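Local coordinates for coat protein (Papaya mosaic virus, PDB 4DOX), which forms the protein shell of a flexible filamentous plant virus, its copies probably packing helically around the genomic RNA, at residues Leu32-Met46 and Ile95-Tyr109. Numbering follows the deposited sequence.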
ATOM      1  N   LEU A  32      -4.937   3.668  -8.415  1.00 30.42           N
ATOM      2  CA  LEU A  32      -4.088   2.629  -7.889  1.00 28.80           C
ATOM      3  C   LEU A  32      -3.844   2.850  -6.383  1.00 27.94           C
ATOM      4  O   LEU A  32      -3.401   1.951  -5.708  1.00 28.28           O
ATOM      5  CB  LEU A  32      -2.758   2.575  -8.670  1.00 28.51           C
ATOM      6  CG  LEU A  32      -2.698   2.026 -10.109  1.00 28.98           C
ATOM      7  CD1 LEU A  32      -1.296   2.169 -10.674  1.00 28.54           C
ATOM      8  CD2 LEU A  32      -3.180   0.557 -10.264  1.00 27.96           C
ATOM      9  N   LEU A  33      -4.108   4.044  -5.868  1.00 26.95           N
ATOM     10  CA  LEU A  33      -3.903   4.342  -4.458  1.00 25.90           C
ATOM     11  C   LEU A  33      -5.231   4.753  -3.757  1.00 26.39           C
ATOM     12  O   LEU A  33      -6.176   5.217  -4.385  1.00 26.55           O
ATOM     13  CB  LEU A  33      -2.836   5.429  -4.312  1.00 25.55           C
ATOM     14  CG  LEU A  33      -1.432   5.164  -4.850  1.00 24.70           C
ATOM     15  CD1 LEU A  33      -0.493   6.377  -4.626  1.00 24.71           C
ATOM     16  CD2 LEU A  33      -0.819   3.937  -4.217  1.00 24.01           C
ATOM     17  N   PRO A  34      -5.329   4.539  -2.451  1.00 26.65           N
ATOM     18  CA  PRO A  34      -6.588   4.966  -1.844  1.00 27.76           C
ATOM     19  C   PRO A  34      -6.639   6.478  -1.933  1.00 29.06           C
ATOM     20  O   PRO A  34      -5.584   7.123  -1.987  1.00 29.39           O
ATOM     21  CB  PRO A  34      -6.436   4.562  -0.373  1.00 27.37           C
ATOM     22  CG  PRO A  34      -5.297   3.559  -0.351  1.00 26.32           C
ATOM     23  CD  PRO A  34      -4.388   3.949  -1.477  1.00 25.93           C
ATOM     24  N   SER A  35      -7.830   7.051  -1.964  1.00 30.65           N
ATOM     25  CA  SER A  35      -7.942   8.491  -1.919  1.00 33.46           C
ATOM     26  C   SER A  35      -7.429   9.038  -0.556  1.00 35.26           C
ATOM     27  O   SER A  35      -7.192   8.293   0.420  1.00 36.10           O
ATOM     28  CB  SER A  35      -9.364   8.945  -2.194  1.00 33.83           C
ATOM     29  OG  SER A  35     -10.132   8.796  -1.023  1.00 34.75           O
ATOM     30  N   GLN A  36      -7.233  10.344  -0.497  1.00 37.32           N
ATOM     31  CA  GLN A  36      -6.865  11.000   0.747  1.00 38.96           C
ATOM     32  C   GLN A  36      -7.919  10.760   1.836  1.00 38.75           C
ATOM     33  O   GLN A  36      -7.588  10.561   2.995  1.00 39.13           O
ATOM     34  CB  GLN A  36      -6.703  12.516   0.493  1.00 40.95           C
ATOM     35  CG  GLN A  36      -5.952  13.256   1.626  1.00 46.71           C
ATOM     36  CD  GLN A  36      -4.580  12.607   1.903  1.00 51.53           C
ATOM     37  OE1 GLN A  36      -4.223  12.345   3.067  1.00 55.39           O
ATOM     38  NE2 GLN A  36      -3.830  12.296   0.828  1.00 49.52           N
ATOM     39  N   GLU A  37      -9.192  10.808   1.450  1.00 38.97           N
ATOM     40  CA  GLU A  37     -10.324  10.664   2.370  1.00 39.58           C
ATOM     41  C   GLU A  37     -10.364   9.261   2.950  1.00 37.09           C
ATOM     42  O   GLU A  37     -10.536   9.070   4.160  1.00 36.04           O
ATOM     43  CB  GLU A  37     -11.642  11.012   1.656  1.00 41.31           C
ATOM     44  CG  GLU A  37     -11.758  12.545   1.225  1.00 48.66           C
ATOM     45  CD  GLU A  37     -10.821  12.970  -0.003  1.00 55.00           C
ATOM     46  OE1 GLU A  37     -10.332  12.077  -0.785  1.00 55.05           O
ATOM     47  OE2 GLU A  37     -10.586  14.211  -0.185  1.00 55.36           O
ATOM     48  N   GLN A  38     -10.171   8.293   2.056  1.00 34.68           N
ATOM     49  CA  GLN A  38     -10.111   6.893   2.421  1.00 32.47           C
ATOM     50  C   GLN A  38      -8.963   6.634   3.402  1.00 30.96           C
ATOM     51  O   GLN A  38      -9.171   5.982   4.432  1.00 29.75           O
ATOM     52  CB  GLN A  38     -10.015   6.014   1.167  1.00 31.87           C
ATOM     53  CG  GLN A  38     -11.320   5.929   0.374  1.00 29.35           C
ATOM     54  CD  GLN A  38     -11.074   5.333  -0.993  1.00 26.21           C
ATOM     55  OE1 GLN A  38     -10.010   5.484  -1.526  1.00 25.75           O
ATOM     56  NE2 GLN A  38     -12.030   4.623  -1.535  1.00 24.60           N
ATOM     57  N   LEU A  39      -7.776   7.184   3.121  1.00 29.59           N
ATOM     58  CA  LEU A  39      -6.682   7.048   4.076  1.00 29.12           C
ATOM     59  C   LEU A  39      -7.094   7.576   5.461  1.00 30.23           C
ATOM     60  O   LEU A  39      -6.888   6.907   6.464  1.00 30.94           O
ATOM     61  CB  LEU A  39      -5.412   7.727   3.579  1.00 28.37           C
ATOM     62  CG  LEU A  39      -4.612   7.029   2.483  1.00 28.74           C
ATOM     63  CD1 LEU A  39      -3.428   7.874   2.150  1.00 24.29           C
ATOM     64  CD2 LEU A  39      -4.168   5.600   2.892  1.00 26.89           C
ATOM     65  N   LYS A  40      -7.671   8.771   5.515  1.00 31.11           N
ATOM     66  CA  LYS A  40      -8.100   9.384   6.776  1.00 32.46           C
ATOM     67  C   LYS A  40      -9.082   8.500   7.528  1.00 32.82           C
ATOM     68  O   LYS A  40      -9.049   8.438   8.760  1.00 33.30           O
ATOM     69  CB  LYS A  40      -8.816  10.712   6.487  1.00 33.93           C
ATOM     70  CG  LYS A  40      -8.317  11.936   7.208  1.00 36.27           C
ATOM     71  CD  LYS A  40      -8.448  11.869   8.709  1.00 40.34           C
ATOM     72  CE  LYS A  40      -7.415  12.835   9.360  1.00 43.97           C
ATOM     73  NZ  LYS A  40      -7.263  12.564  10.813  1.00 45.66           N
ATOM     74  N   SER A  41      -9.993   7.853   6.799  1.00 32.22           N
ATOM     75  CA  SER A  41     -10.967   7.003   7.459  1.00 32.70           C
ATOM     76  C   SER A  41     -10.257   5.847   8.179  1.00 32.53           C
ATOM     77  O   SER A  41     -10.591   5.544   9.357  1.00 33.40           O
ATOM     78  CB  SER A  41     -11.966   6.437   6.467  1.00 32.56           C
ATOM     79  OG  SER A  41     -12.799   7.440   5.962  1.00 35.72           O
ATOM     80  N   VAL A  42      -9.292   5.212   7.470  1.00 30.25           N
ATOM     81  CA  VAL A  42      -8.555   4.092   8.007  1.00 28.91           C
ATOM     82  C   VAL A  42      -7.869   4.455   9.320  1.00 28.83           C
ATOM     83  O   VAL A  42      -8.064   3.754  10.319  1.00 28.98           O
ATOM     84  CB  VAL A  42      -7.535   3.484   7.016  1.00 28.94           C
ATOM     85  CG1 VAL A  42      -6.730   2.362   7.720  1.00 28.90           C
ATOM     86  CG2 VAL A  42      -8.228   2.956   5.702  1.00 27.10           C
ATOM     87  N   SER A  43      -7.107   5.546   9.346  1.00 28.34           N
ATOM     88  CA  SER A  43      -6.457   5.943  10.608  1.00 29.56           C
ATOM     89  C   SER A  43      -7.412   6.437  11.676  1.00 30.67           C
ATOM     90  O   SER A  43      -7.137   6.265  12.859  1.00 32.54           O
ATOM     91  CB  SER A  43      -5.345   6.960  10.418  1.00 29.78           C
ATOM     92  OG  SER A  43      -5.825   8.102   9.731  1.00 33.21           O
ATOM     93  N   THR A  44      -8.532   7.034  11.286  1.00 30.75           N
ATOM     94  CA  THR A  44      -9.520   7.492  12.271  1.00 31.25           C
ATOM     95  C   THR A  44     -10.088   6.278  12.975  1.00 31.03           C
ATOM     96  O   THR A  44     -10.159   6.215  14.222  1.00 31.96           O
ATOM     97  CB  THR A  44     -10.662   8.383  11.639  1.00 32.43           C
ATOM     98  OG1 THR A  44     -10.112   9.587  11.077  1.00 32.34           O
ATOM     99  CG2 THR A  44     -11.681   8.760  12.658  1.00 32.31           C
ATOM    100  N   LEU A  45     -10.477   5.304  12.174  1.00 30.05           N
ATOM    101  CA  LEU A  45     -11.025   4.072  12.714  1.00 31.00           C
ATOM    102  C   LEU A  45      -9.994   3.284  13.524  1.00 30.57           C
ATOM    103  O   LEU A  45     -10.337   2.620  14.496  1.00 30.68           O
ATOM    104  CB  LEU A  45     -11.616   3.246  11.583  1.00 30.70           C
ATOM    105  CG  LEU A  45     -13.133   3.454  11.459  1.00 34.14           C
ATOM    106  CD1 LEU A  45     -13.575   4.791  10.873  1.00 33.50           C
ATOM    107  CD2 LEU A  45     -13.694   2.319  10.636  1.00 34.85           C
ATOM    108  N   MET A  46      -8.725   3.384  13.125  1.00 29.69           N
ATOM    109  CA  MET A  46      -7.659   2.699  13.813  1.00 30.41           C
ATOM    110  C   MET A  46      -7.483   3.274  15.194  1.00 32.09           C
ATOM    111  O   MET A  46      -7.314   2.536  16.170  1.00 32.88           O
ATOM    112  CB  MET A  46      -6.349   2.832  13.054  1.00 29.32           C
ATOM    113  CG  MET A  46      -6.146   1.750  12.045  1.00 29.20           C
ATOM    114  SD  MET A  46      -4.685   2.055  11.052  1.00 33.29           S
ATOM    115  CE  MET A  46      -3.400   1.118  11.892  1.00 29.67           C
ATOM    116  N   ILE A  95     -10.718  -2.976   9.014  1.00 28.74           N
ATOM    117  CA  ILE A  95     -10.731  -1.545   9.178  1.00 27.73           C
ATOM    118  C   ILE A  95     -10.334  -0.924   7.840  1.00 27.36           C
ATOM    119  O   ILE A  95     -11.009  -0.012   7.353  1.00 26.36           O
ATOM    120  CB  ILE A  95      -9.787  -1.112  10.298  1.00 27.17           C
ATOM    121  CG1 ILE A  95     -10.426  -1.381  11.644  1.00 26.79           C
ATOM    122  CG2 ILE A  95      -9.514   0.365  10.214  1.00 27.77           C
ATOM    123  CD1 ILE A  95      -9.495  -1.134  12.807  1.00 24.52           C
ATOM    124  N   VAL A  96      -9.255  -1.430   7.232  1.00 26.83           N
ATOM    125  CA  VAL A  96      -8.894  -0.949   5.888  1.00 26.85           C
ATOM    126  C   VAL A  96     -10.104  -1.016   4.923  1.00 28.27           C
ATOM    127  O   VAL A  96     -10.498  -0.013   4.330  1.00 28.95           O
ATOM    128  CB  VAL A  96      -7.678  -1.714   5.279  1.00 26.61           C
ATOM    129  CG1 VAL A  96      -7.437  -1.265   3.794  1.00 22.81           C
ATOM    130  CG2 VAL A  96      -6.399  -1.558   6.182  1.00 24.73           C
ATOM    131  N   LYS A  97     -10.705  -2.198   4.791  1.00 29.55           N
ATOM    132  CA  LYS A  97     -11.872  -2.376   3.930  1.00 30.87           C
ATOM    133  C   LYS A  97     -13.077  -1.496   4.282  1.00 31.65           C
ATOM    134  O   LYS A  97     -13.844  -1.118   3.395  1.00 33.47           O
ATOM    135  CB  LYS A  97     -12.268  -3.836   3.887  1.00 32.04           C
ATOM    136  CG  LYS A  97     -11.240  -4.706   3.231  1.00 33.05           C
ATOM    137  CD  LYS A  97     -11.511  -6.159   3.540  1.00 36.19           C
ATOM    138  CE  LYS A  97     -10.468  -6.981   2.841  1.00 38.96           C
ATOM    139  NZ  LYS A  97     -10.724  -8.434   2.927  1.00 42.30           N
ATOM    140  N   ALA A  98     -13.229  -1.152   5.555  1.00 31.38           N
ATOM    141  CA  ALA A  98     -14.289  -0.268   6.010  1.00 31.29           C
ATOM    142  C   ALA A  98     -14.182   1.142   5.436  1.00 31.12           C
ATOM    143  O   ALA A  98     -15.169   1.880   5.376  1.00 33.84           O
ATOM    144  CB  ALA A  98     -14.320  -0.243   7.497  1.00 31.10           C
ATOM    145  N   SER A  99     -13.016   1.538   4.969  1.00 30.10           N
ATOM    146  CA  SER A  99     -12.878   2.896   4.425  1.00 30.35           C
ATOM    147  C   SER A  99     -13.308   2.928   2.977  1.00 30.70           C
ATOM    148  O   SER A  99     -13.483   3.997   2.421  1.00 32.50           O
ATOM    149  CB  SER A  99     -11.437   3.363   4.483  1.00 29.05           C
ATOM    150  OG  SER A  99     -10.706   2.626   3.526  1.00 28.15           O
ATOM    151  N   GLY A 100     -13.422   1.763   2.356  1.00 30.58           N
ATOM    152  CA  GLY A 100     -13.940   1.652   1.013  1.00 29.97           C
ATOM    153  C   GLY A 100     -12.831   1.507   0.004  1.00 29.08           C
ATOM    154  O   GLY A 100     -13.090   1.431  -1.182  1.00 28.90           O
ATOM    155  N   THR A 101     -11.578   1.481   0.469  1.00 28.48           N
ATOM    156  CA  THR A 101     -10.441   1.080  -0.414  1.00 27.12           C
ATOM    157  C   THR A 101     -10.281  -0.445  -0.333  1.00 27.15           C
ATOM    158  O   THR A 101     -11.009  -1.094   0.397  1.00 28.24           O
ATOM    159  CB  THR A 101      -9.116   1.892  -0.141  1.00 25.42           C
ATOM    160  OG1 THR A 101      -8.187   1.662  -1.190  1.00 24.83           O
ATOM    161  CG2 THR A 101      -8.416   1.509   1.180  1.00 24.87           C
ATOM    162  N   SER A 102      -9.382  -1.010  -1.115  1.00 27.25           N
ATOM    163  CA  SER A 102      -9.093  -2.437  -1.069  1.00 28.14           C
ATOM    164  C   SER A 102      -7.759  -2.609  -0.333  1.00 27.65           C
ATOM    165  O   SER A 102      -6.956  -1.653  -0.204  1.00 27.29           O
ATOM    166  CB  SER A 102      -8.907  -2.971  -2.481  1.00 28.55           C
ATOM    167  OG  SER A 102      -7.730  -2.367  -3.050  1.00 28.39           O
ATOM    168  N   LEU A 103      -7.509  -3.831   0.121  1.00 27.40           N
ATOM    169  CA  LEU A 103      -6.315  -4.130   0.884  1.00 26.03           C
ATOM    170  C   LEU A 103      -5.094  -3.907  -0.040  1.00 26.16           C
ATOM    171  O   LEU A 103      -4.003  -3.468   0.397  1.00 25.30           O
ATOM    172  CB  LEU A 103      -6.433  -5.568   1.378  1.00 25.86           C
ATOM    173  CG  LEU A 103      -5.326  -6.265   2.152  1.00 26.01           C
ATOM    174  CD1 LEU A 103      -4.891  -5.461   3.413  1.00 25.45           C
ATOM    175  CD2 LEU A 103      -5.808  -7.644   2.511  1.00 24.91           C
ATOM    176  N   ARG A 104      -5.314  -4.150  -1.333  1.00 26.60           N
ATOM    177  CA  ARG A 104      -4.248  -4.063  -2.317  1.00 26.52           C
ATOM    178  C   ARG A 104      -3.781  -2.631  -2.486  1.00 25.81           C
ATOM    179  O   ARG A 104      -2.578  -2.381  -2.522  1.00 25.72           O
ATOM    180  CB  ARG A 104      -4.697  -4.657  -3.648  1.00 27.50           C
ATOM    181  CG  ARG A 104      -3.843  -4.275  -4.866  1.00 27.72           C
ATOM    182  CD  ARG A 104      -2.719  -5.178  -5.213  1.00 26.79           C
ATOM    183  NE  ARG A 104      -2.916  -6.584  -4.854  1.00 33.23           N
ATOM    184  CZ  ARG A 104      -3.304  -7.575  -5.675  1.00 33.90           C
ATOM    185  NH1 ARG A 104      -3.598  -7.336  -6.930  1.00 35.95           N
ATOM    186  NH2 ARG A 104      -3.412  -8.818  -5.222  1.00 31.06           N
ATOM    187  N   LYS A 105      -4.734  -1.705  -2.577  1.00 25.13           N
ATOM    188  CA  LYS A 105      -4.405  -0.299  -2.772  1.00 24.42           C
ATOM    189  C   LYS A 105      -3.735   0.238  -1.549  1.00 23.64           C
ATOM    190  O   LYS A 105      -2.805   1.028  -1.681  1.00 25.24           O
ATOM    191  CB  LYS A 105      -5.639   0.551  -3.136  1.00 24.57           C
ATOM    192  CG  LYS A 105      -5.956   0.457  -4.579  1.00 27.91           C
ATOM    193  CD  LYS A 105      -7.361   0.906  -4.873  1.00 34.40           C
ATOM    194  CE  LYS A 105      -7.758   0.535  -6.314  1.00 35.38           C
ATOM    195  NZ  LYS A 105      -8.988   1.294  -6.673  1.00 38.27           N
ATOM    196  N   PHE A 106      -4.204  -0.161  -0.367  1.00 22.73           N
ATOM    197  CA  PHE A 106      -3.604   0.265   0.882  1.00 22.19           C
ATOM    198  C   PHE A 106      -2.134  -0.198   0.984  1.00 22.85           C
ATOM    199  O   PHE A 106      -1.259   0.566   1.376  1.00 22.52           O
ATOM    200  CB  PHE A 106      -4.388  -0.340   2.045  1.00 22.71           C
ATOM    201  CG  PHE A 106      -3.928   0.127   3.428  1.00 20.74           C
ATOM    202  CD1 PHE A 106      -3.141  -0.695   4.242  1.00 18.89           C
ATOM    203  CD2 PHE A 106      -4.292   1.378   3.917  1.00 20.77           C
ATOM    204  CE1 PHE A 106      -2.717  -0.272   5.506  1.00 18.10           C
ATOM    205  CE2 PHE A 106      -3.876   1.806   5.219  1.00 21.34           C
ATOM    206  CZ  PHE A 106      -3.090   0.969   6.005  1.00 18.28           C
ATOM    207  N   CYS A 107      -1.860  -1.465   0.658  1.00 23.30           N
ATOM    208  CA  CYS A 107      -0.474  -1.960   0.706  1.00 23.63           C
ATOM    209  C   CYS A 107       0.386  -1.208  -0.305  1.00 23.67           C
ATOM    210  O   CYS A 107       1.526  -0.890  -0.004  1.00 23.82           O
ATOM    211  CB  CYS A 107      -0.406  -3.477   0.486  1.00 23.63           C
ATOM    212  SG  CYS A 107      -1.270  -4.377   1.847  1.00 27.31           S
ATOM    213  N   ARG A 108      -0.191  -0.880  -1.468  1.00 23.37           N
ATOM    214  CA  ARG A 108       0.527  -0.248  -2.536  1.00 23.31           C
ATOM    215  C   ARG A 108       1.017   1.103  -2.066  1.00 24.06           C
ATOM    216  O   ARG A 108       2.104   1.527  -2.457  1.00 23.95           O
ATOM    217  CB  ARG A 108      -0.377  -0.075  -3.734  1.00 23.56           C
ATOM    218  CG  ARG A 108       0.395   0.188  -4.988  1.00 23.83           C
ATOM    219  CD  ARG A 108      -0.495   0.296  -6.157  1.00 24.33           C
ATOM    220  NE  ARG A 108      -0.777  -1.003  -6.748  1.00 26.00           N
ATOM    221  CZ  ARG A 108      -1.992  -1.500  -6.924  1.00 23.24           C
ATOM    222  NH1 ARG A 108      -3.045  -0.792  -6.547  1.00 21.55           N
ATOM    223  NH2 ARG A 108      -2.144  -2.706  -7.461  1.00 21.68           N
ATOM    224  N   TYR A 109       0.219   1.753  -1.207  1.00 24.23           N
ATOM    225  CA  TYR A 109       0.510   3.089  -0.687  1.00 24.66           C
ATOM    226  C   TYR A 109       1.764   3.107   0.201  1.00 25.44           C
ATOM    227  O   TYR A 109       2.367   4.199   0.424  1.00 26.29           O
ATOM    228  CB  TYR A 109      -0.700   3.639   0.102  1.00 23.74           C
ATOM    229  CG  TYR A 109      -0.456   5.004   0.728  1.00 25.16           C
ATOM    230  CD1 TYR A 109      -0.253   6.166  -0.078  1.00 27.40           C
ATOM    231  CD2 TYR A 109      -0.444   5.158   2.110  1.00 26.11           C
ATOM    232  CE1 TYR A 109      -0.041   7.459   0.490  1.00 26.61           C
ATOM    233  CE2 TYR A 109      -0.224   6.445   2.704  1.00 28.15           C
ATOM    234  CZ  TYR A 109      -0.019   7.587   1.879  1.00 28.88           C
ATOM    235  OH  TYR A 109       0.210   8.812   2.468  1.00 27.62           O
TER
HETATM  236  O   HOH W   1      -8.284   4.409  -6.307  1.00 22.64           O
HETATM  237  O   HOH W   2      -9.431   3.283  -3.023  1.00 21.02           O
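Leu32 meets Arg108 twice: Arg108 NH1 donates to a lone pair of the Leu32 carbonyl O (2.9 Å, N-H...O 155°), which itself lies in the guanidinium plane, while Leu32 CD2 lies over one face of the same group. Arg108 NE turns to Asp145 in a salt bridge, and the two bonds together probably limit the guanidinium's rotation. Leu33 points its CB away, yet CD2 returns to the Tyr109 backbone N and CA, and a water links its carbonyl O to Lys105 NZ. Pro34 lays its ring against Thr101 OG1 and the Lys105 carbonyl. Here the chain enters helix 36-48 through a capping box: Gln38 N bonds to Ser35 OG, and Ser35 N to Gln38 OE1 (2.7 Å), which a second water ties to Thr101 OG1. In this all-helical coat protein the helix packs against the C-terminal end of helix 89-98 and the linker into helix 103-108. Leu39 sets CD1 over the Tyr109 ring in a CH-pi contact, 3.6 Å from its centroid. Val42, with CG1 anti to the backbone N (chi1 176°), sends that methyl to Phe106 CE2 and brings CG2 against Ser99 OG and CB; Val96 CG2 covers one face of the Phe106 ring. Leu45 CB and Met46 CG both rest on Ile95 CG2.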